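Local coordinates for protein serine acetyltransferase (Neisseria gonorrhoeae, PDB 6WYE) that probably transfers the acetyl group of acetyl-CoA to L-serine, giving O-acetyl-L-serine in the first step of cysteine biosynthesis from serine, at residues A193-N198 / P219-G224; I199-G204 / V225-N230. All coordinates share one frame; numbering follows the deposited sequence.

Contact 1. Residues A193-N198 / P219-G224; sequences AVLGNN and PKIGDG
Val194 and Lys220 face each other on neighbouring coils of a parallel beta helix. Three main-chain bonds zip the strands together: Val194 N to Pro219 O, Ile221 N to Val194 O at 2.8 Å, and Gly196 N to Ile221 O. On the face carrying Val194, CG2 of that residue meets Lys220 CD at 3.9 Å, the lysine chain bending at chi2 (-148°) before its amine leaves for a salt bridge with Asp216. Leu195 and Ile221 share the other face, where Leu195 CG lies 4.4 Å from Ile221 CG1. At the turn a side chain takes over from the backbone. The carboxylate of Asp223 receives the backbone N-H of Asn197, Asn197 N to Asp223 OD1 being 3.0 Å; the bond is nearly straight, although the N-H comes from above the carboxylate plane. Gly224 N then donates to Asn197 O at 3.1 Å. The Asn197 side chain runs alongside Asp223, its OD1 taking a bond from Tyr177 N. Gly196 packs close against this carboxylate, its CA 3.6 Å from Asp223 OD1. Strand 174-175 borders the pair beyond Val194 and Leu195, strand 238-239 pairs with the Lys220 side, and Ile221 packs inward on Ile233 of strand 232-234.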
ATOM      1  N   ALA A 193     -14.101  23.764 -24.159  1.00 35.12           N
ATOM      2  CA  ALA A 193     -15.113  22.875 -24.718  1.00 36.44           C
ATOM      3  C   ALA A 193     -16.420  22.994 -23.939  1.00 35.97           C
ATOM      4  O   ALA A 193     -16.422  23.171 -22.717  1.00 37.27           O
ATOM      5  CB  ALA A 193     -14.624  21.429 -24.683  1.00 36.50           C
ATOM      6  N   VAL A 194     -17.534  22.908 -24.656  1.00 33.02           N
ATOM      7  CA  VAL A 194     -18.857  22.956 -24.050  1.00 35.89           C
ATOM      8  C   VAL A 194     -19.682  21.819 -24.620  1.00 35.16           C
ATOM      9  O   VAL A 194     -19.757  21.655 -25.840  1.00 40.23           O
ATOM     10  CB  VAL A 194     -19.577  24.297 -24.292  1.00 37.26           C
ATOM     11  CG1 VAL A 194     -20.955  24.263 -23.632  1.00 40.55           C
ATOM     12  CG2 VAL A 194     -18.757  25.459 -23.761  1.00 38.87           C
ATOM     13  N   LEU A 195     -20.293  21.032 -23.742  1.00 36.11           N
ATOM     14  CA  LEU A 195     -21.178  19.952 -24.152  1.00 38.22           C
ATOM     15  C   LEU A 195     -22.575  20.227 -23.616  1.00 38.51           C
ATOM     16  O   LEU A 195     -22.738  20.477 -22.417  1.00 39.70           O
ATOM     17  CB  LEU A 195     -20.690  18.600 -23.635  1.00 41.11           C
ATOM     18  CG  LEU A 195     -19.661  17.871 -24.486  1.00 41.24           C
ATOM     19  CD1 LEU A 195     -18.324  18.549 -24.283  1.00 43.24           C
ATOM     20  CD2 LEU A 195     -19.625  16.422 -24.036  1.00 42.72           C
ATOM     21  N   GLY A 196     -23.572  20.167 -24.504  1.00 35.19           N
ATOM     22  CA  GLY A 196     -24.968  20.296 -24.132  1.00 36.22           C
ATOM     23  C   GLY A 196     -25.481  19.040 -23.456  1.00 38.01           C
ATOM     24  O   GLY A 196     -24.726  18.311 -22.804  1.00 35.69           O
ATOM     25  N   ASN A 197     -26.778  18.775 -23.616  1.00 36.59           N
ATOM     26  CA  ASN A 197     -27.448  17.674 -22.937  1.00 38.04           C
ATOM     27  C   ASN A 197     -27.727  16.519 -23.885  1.00 38.25           C
ATOM     28  O   ASN A 197     -27.804  16.692 -25.102  1.00 40.57           O
ATOM     29  CB  ASN A 197     -28.770  18.134 -22.313  1.00 39.32           C
ATOM     30  CG  ASN A 197     -28.609  19.378 -21.484  1.00 42.30           C
ATOM     31  OD1 ASN A 197     -27.809  19.412 -20.549  1.00 41.59           O
ATOM     32  ND2 ASN A 197     -29.359  20.422 -21.827  1.00 43.79           N
ATOM     33  N   ASN A 198     -27.891  15.331 -23.296  1.00 35.02           N
ATOM     34  CA  ASN A 198     -28.293  14.129 -24.030  1.00 38.44           C
ATOM     35  C   ASN A 198     -27.372  13.876 -25.223  1.00 38.97           C
ATOM     36  O   ASN A 198     -27.811  13.742 -26.372  1.00 40.05           O
ATOM     37  CB  ASN A 198     -29.762  14.229 -24.454  1.00 38.90           C
ATOM     38  CG  ASN A 198     -30.693  14.305 -23.258  1.00 41.79           C
ATOM     39  OD1 ASN A 198     -30.619  13.472 -22.346  1.00 41.69           O
ATOM     40  ND2 ASN A 198     -31.547  15.323 -23.233  1.00 40.36           N
ATOM     41  N   PRO A 219     -14.529  22.956 -29.428  1.00 39.84           N
ATOM     42  CA  PRO A 219     -15.894  22.840 -29.956  1.00 40.26           C
ATOM     43  C   PRO A 219     -16.953  23.066 -28.893  1.00 42.50           C
ATOM     44  O   PRO A 219     -16.737  22.889 -27.691  1.00 43.59           O
ATOM     45  CB  PRO A 219     -15.962  21.402 -30.485  1.00 40.09           C
ATOM     46  CG  PRO A 219     -14.545  20.993 -30.652  1.00 42.13           C
ATOM     47  CD  PRO A 219     -13.754  21.720 -29.627  1.00 38.84           C
ATOM     48  N   LYS A 220     -18.120  23.473 -29.366  1.00 41.07           N
ATOM     49  CA  LYS A 220     -19.331  23.508 -28.559  1.00 41.91           C
ATOM     50  C   LYS A 220     -20.340  22.579 -29.211  1.00 39.30           C
ATOM     51  O   LYS A 220     -20.661  22.738 -30.395  1.00 40.83           O
ATOM     52  CB  LYS A 220     -19.850  24.936 -28.429  1.00 45.30           C
ATOM     53  CG  LYS A 220     -18.712  25.899 -28.182  1.00 47.11           C
ATOM     54  CD  LYS A 220     -19.100  27.085 -27.332  1.00 50.10           C
ATOM     55  CE  LYS A 220     -17.881  27.985 -27.156  1.00 52.54           C
ATOM     56  NZ  LYS A 220     -18.184  29.336 -26.615  1.00 52.15           N
ATOM     57  N   ILE A 221     -20.799  21.583 -28.450  1.00 37.92           N
ATOM     58  CA  ILE A 221     -21.617  20.491 -28.960  1.00 37.17           C
ATOM     59  C   ILE A 221     -23.058  20.698 -28.498  1.00 41.02           C
ATOM     60  O   ILE A 221     -23.318  20.846 -27.294  1.00 38.33           O
ATOM     61  CB  ILE A 221     -21.090  19.122 -28.485  1.00 35.54           C
ATOM     62  CG1 ILE A 221     -19.567  19.017 -28.687  1.00 34.91           C
ATOM     63  CG2 ILE A 221     -21.850  17.997 -29.180  1.00 35.15           C
ATOM     64  CD1 ILE A 221     -19.120  18.921 -30.132  1.00 30.40           C
ATOM     65  N   GLY A 222     -23.999  20.681 -29.456  1.00 42.02           N
ATOM     66  CA  GLY A 222     -25.404  20.851 -29.132  1.00 42.81           C
ATOM     67  C   GLY A 222     -26.067  19.579 -28.610  1.00 42.19           C
ATOM     68  O   GLY A 222     -25.519  18.478 -28.685  1.00 40.92           O
ATOM     69  N   ASP A 223     -27.290  19.746 -28.095  1.00 43.32           N
ATOM     70  CA  ASP A 223     -28.064  18.628 -27.558  1.00 40.26           C
ATOM     71  C   ASP A 223     -28.270  17.541 -28.605  1.00 38.71           C
ATOM     72  O   ASP A 223     -28.371  17.813 -29.806  1.00 39.74           O
ATOM     73  CB  ASP A 223     -29.440  19.100 -27.070  1.00 43.98           C
ATOM     74  CG  ASP A 223     -29.366  20.124 -25.946  1.00 49.18           C
ATOM     75  OD1 ASP A 223     -28.259  20.562 -25.567  1.00 49.51           O
ATOM     76  OD2 ASP A 223     -30.444  20.511 -25.447  1.00 52.26           O
ATOM     77  N   GLY A 224     -28.356  16.295 -28.132  1.00 36.35           N
ATOM     78  CA  GLY A 224     -28.735  15.153 -28.944  1.00 35.45           C
ATOM     79  C   GLY A 224     -27.663  14.568 -29.839  1.00 35.83           C
ATOM     80  O   GLY A 224     -27.948  13.603 -30.560  1.00 37.96           O
TER

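Contact 2. Residues I199-G204 / V225-N230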
ATOM      1  N   ILE A 199     -26.070  13.848 -24.937  1.00 34.92           N
ATOM      2  CA  ILE A 199     -25.025  13.602 -25.924  1.00 35.59           C
ATOM      3  C   ILE A 199     -24.411  12.232 -25.656  1.00 37.15           C
ATOM      4  O   ILE A 199     -24.279  11.810 -24.501  1.00 32.46           O
ATOM      5  CB  ILE A 199     -23.975  14.735 -25.887  1.00 36.56           C
ATOM      6  CG1 ILE A 199     -24.638  16.058 -26.305  1.00 37.26           C
ATOM      7  CG2 ILE A 199     -22.753  14.430 -26.783  1.00 36.86           C
ATOM      8  CD1 ILE A 199     -23.807  17.298 -26.004  1.00 36.41           C
ATOM      9  N   SER A 200     -24.036  11.537 -26.725  1.00 36.27           N
ATOM     10  CA  SER A 200     -23.429  10.220 -26.630  1.00 35.35           C
ATOM     11  C   SER A 200     -22.068  10.265 -27.305  1.00 36.22           C
ATOM     12  O   SER A 200     -21.958  10.680 -28.468  1.00 32.46           O
ATOM     13  CB  SER A 200     -24.301   9.156 -27.304  1.00 34.74           C
ATOM     14  OG  SER A 200     -25.461   8.849 -26.537  1.00 32.68           O
ATOM     15  N   ILE A 201     -21.041   9.805 -26.596  1.00 31.33           N
ATOM     16  CA  ILE A 201     -19.662   9.931 -27.055  1.00 33.15           C
ATOM     17  C   ILE A 201     -18.971   8.586 -26.890  1.00 32.94           C
ATOM     18  O   ILE A 201     -19.083   7.947 -25.835  1.00 29.84           O
ATOM     19  CB  ILE A 201     -18.894  11.016 -26.269  1.00 35.23           C
ATOM     20  CG1 ILE A 201     -19.670  12.334 -26.260  1.00 39.24           C
ATOM     21  CG2 ILE A 201     -17.510  11.220 -26.849  1.00 31.31           C
ATOM     22  CD1 ILE A 201     -18.846  13.505 -25.744  1.00 40.42           C
ATOM     23  N   LEU A 202     -18.219   8.176 -27.908  1.00 31.09           N
ATOM     24  CA  LEU A 202     -17.459   6.937 -27.836  1.00 30.97           C
ATOM     25  C   LEU A 202     -16.016   7.226 -27.413  1.00 32.09           C
ATOM     26  O   LEU A 202     -15.567   8.375 -27.348  1.00 29.96           O
ATOM     27  CB  LEU A 202     -17.507   6.195 -29.178  1.00 30.11           C
ATOM     28  CG  LEU A 202     -18.706   5.254 -29.418  1.00 28.64           C
ATOM     29  CD1 LEU A 202     -18.577   3.999 -28.528  1.00 28.28           C
ATOM     30  CD2 LEU A 202     -20.059   5.930 -29.183  1.00 28.45           C
ATOM     31  N   HIS A 203     -15.299   6.157 -27.078  1.00 31.93           N
ATOM     32  CA  HIS A 203     -13.899   6.264 -26.694  1.00 30.69           C
ATOM     33  C   HIS A 203     -13.077   6.908 -27.819  1.00 31.45           C
ATOM     34  O   HIS A 203     -13.444   6.861 -28.998  1.00 29.46           O
ATOM     35  CB  HIS A 203     -13.351   4.873 -26.390  1.00 30.35           C
ATOM     36  CG  HIS A 203     -13.532   3.918 -27.527  1.00 31.03           C
ATOM     37  ND1 HIS A 203     -14.729   3.288 -27.781  1.00 31.45           N
ATOM     38  CD2 HIS A 203     -12.676   3.508 -28.497  1.00 29.61           C
ATOM     39  CE1 HIS A 203     -14.607   2.527 -28.856  1.00 29.76           C
ATOM     40  NE2 HIS A 203     -13.368   2.635 -29.302  1.00 31.25           N
ATOM     41  N   GLY A 204     -11.946   7.509 -27.440  1.00 30.35           N
ATOM     42  CA  GLY A 204     -11.017   8.077 -28.408  1.00 31.69           C
ATOM     43  C   GLY A 204     -11.431   9.393 -29.043  1.00 33.09           C
ATOM     44  O   GLY A 204     -10.699   9.904 -29.911  1.00 32.41           O
ATOM     45  N   VAL A 225     -26.456  15.137 -29.851  1.00 38.05           N
ATOM     46  CA  VAL A 225     -25.406  14.694 -30.768  1.00 38.32           C
ATOM     47  C   VAL A 225     -24.889  13.305 -30.396  1.00 42.18           C
ATOM     48  O   VAL A 225     -24.836  12.914 -29.215  1.00 39.80           O
ATOM     49  CB  VAL A 225     -24.264  15.724 -30.799  1.00 35.46           C
ATOM     50  CG1 VAL A 225     -23.041  15.183 -31.561  1.00 33.76           C
ATOM     51  CG2 VAL A 225     -24.758  17.035 -31.430  1.00 35.43           C
ATOM     52  N   MET A 226     -24.509  12.545 -31.419  1.00 38.91           N
ATOM     53  CA  MET A 226     -23.746  11.323 -31.243  1.00 37.12           C
ATOM     54  C   MET A 226     -22.390  11.495 -31.921  1.00 37.88           C
ATOM     55  O   MET A 226     -22.317  11.961 -33.063  1.00 35.77           O
ATOM     56  CB  MET A 226     -24.496  10.132 -31.826  1.00 37.37           C
ATOM     57  CG  MET A 226     -23.969   8.800 -31.356  1.00 40.46           C
ATOM     58  SD  MET A 226     -22.542   8.300 -32.325  1.00 45.78           S
ATOM     59  CE  MET A 226     -23.377   7.471 -33.688  1.00 45.80           C
ATOM     60  N   ILE A 227     -21.316  11.126 -31.217  1.00 35.74           N
ATOM     61  CA  ILE A 227     -19.957  11.194 -31.756  1.00 33.50           C
ATOM     62  C   ILE A 227     -19.356   9.798 -31.701  1.00 33.82           C
ATOM     63  O   ILE A 227     -19.198   9.229 -30.608  1.00 31.49           O
ATOM     64  CB  ILE A 227     -19.069  12.181 -30.986  1.00 31.87           C
ATOM     65  CG1 ILE A 227     -19.782  13.508 -30.714  1.00 31.29           C
ATOM     66  CG2 ILE A 227     -17.744  12.400 -31.737  1.00 28.51           C
ATOM     67  CD1 ILE A 227     -18.931  14.486 -29.929  1.00 28.32           C
ATOM     68  N   GLY A 228     -19.004   9.252 -32.881  1.00 33.79           N
ATOM     69  CA  GLY A 228     -18.469   7.908 -32.977  1.00 34.27           C
ATOM     70  C   GLY A 228     -17.002   7.810 -32.572  1.00 35.26           C
ATOM     71  O   GLY A 228     -16.304   8.815 -32.425  1.00 34.83           O
ATOM     72  N   ALA A 229     -16.530   6.565 -32.457  1.00 33.43           N
ATOM     73  CA  ALA A 229     -15.198   6.286 -31.924  1.00 34.72           C
ATOM     74  C   ALA A 229     -14.086   6.978 -32.716  1.00 34.60           C
ATOM     75  O   ALA A 229     -14.086   7.001 -33.951  1.00 32.20           O
ATOM     76  CB  ALA A 229     -14.952   4.775 -31.901  1.00 34.83           C
ATOM     77  N   ASN A 230     -13.136   7.555 -31.972  1.00 30.54           N
ATOM     78  CA  ASN A 230     -11.908   8.152 -32.487  1.00 30.38           C
ATOM     79  C   ASN A 230     -12.161   9.308 -33.457  1.00 33.68           C
ATOM     80  O   ASN A 230     -11.290   9.635 -34.262  1.00 33.59           O
ATOM     81  CB  ASN A 230     -11.001   7.104 -33.133  1.00 30.88           C
ATOM     82  CG  ASN A 230      -9.976   6.561 -32.153  1.00 38.61           C
ATOM     83  OD1 ASN A 230      -9.533   7.275 -31.253  1.00 36.57           O
ATOM     84  ND2 ASN A 230      -9.613   5.294 -32.306  1.00 43.46           N
TER
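Ile227, Val225 and Asn230 give up the most surface where 225-230 lies against 199-204, and each meets its neighbour differently. Ile227 uses both its N-H and its C=O toward the same strand, bracketing Ile201: its N donates to Ser200 O at 2.9 Å, and its O accepts from Leu202 N at 3.1 Å. Its side chain turns to the face shared with Ile201, and the two isoleucines meet through their CD1 methyls, 4.3 Å apart. CG1 of Ile227 stands opposite the carbonyl carbon (chi1 -45°), and the extended chain beyond it carries CD1 to that meeting. Val225 contributes chiefly its carbonyl oxygen, which accepts from Ser200 N and is also approached by Ile199 CG2 at 3.5 Å. Asn230 closes the turn, its N donating to His203 O at 3.1 Å. Its side-chain OD1 lies 3.2 Å from Gly204 O, but both are acceptors; a weak bond from Asn230 ND2 of the third subunit reaches that OD1 instead. Next to it, Ala229 CB sits over one face of the His203 imidazole, 4.0 Å from the ring centroid, a CH-pi contact. His203 NE2 is hydrogen-bonded to Thr206 OG1 of the second subunit. The chemistry thus changes along the contact, from regular strand pairing with an aliphatic interior to a polar turn at the subunit interface. With a methyl over its face and a bond across the interface, the imidazole is probably restricted in its rotation, and the stacked turns of two adjacent coils also help to join subunits.

Contacts 1 and 2 lie on two walls of the same left-handed parallel beta helix, the fold of the hexapeptide-repeat transferases, with centres about 12 Å apart. Their segments alternate along the chain: 193-198 runs directly into 199-204, and 219-224 into 225-230, so one pair of adjacent coils makes both contacts in turn. Contact 1 belongs to the sheet that includes strands 194-195 and 220-221, contact 2 to the one with 200-202 and 226-227. They meet around the corner in the apolar interior, where Leu195 CD2 approaches Ile201 CD1 at 3.5 Å. The stacking of these two coils therefore continues from wall to wall, and of the two contacts it is contact 2 that also touches neighbouring subunits.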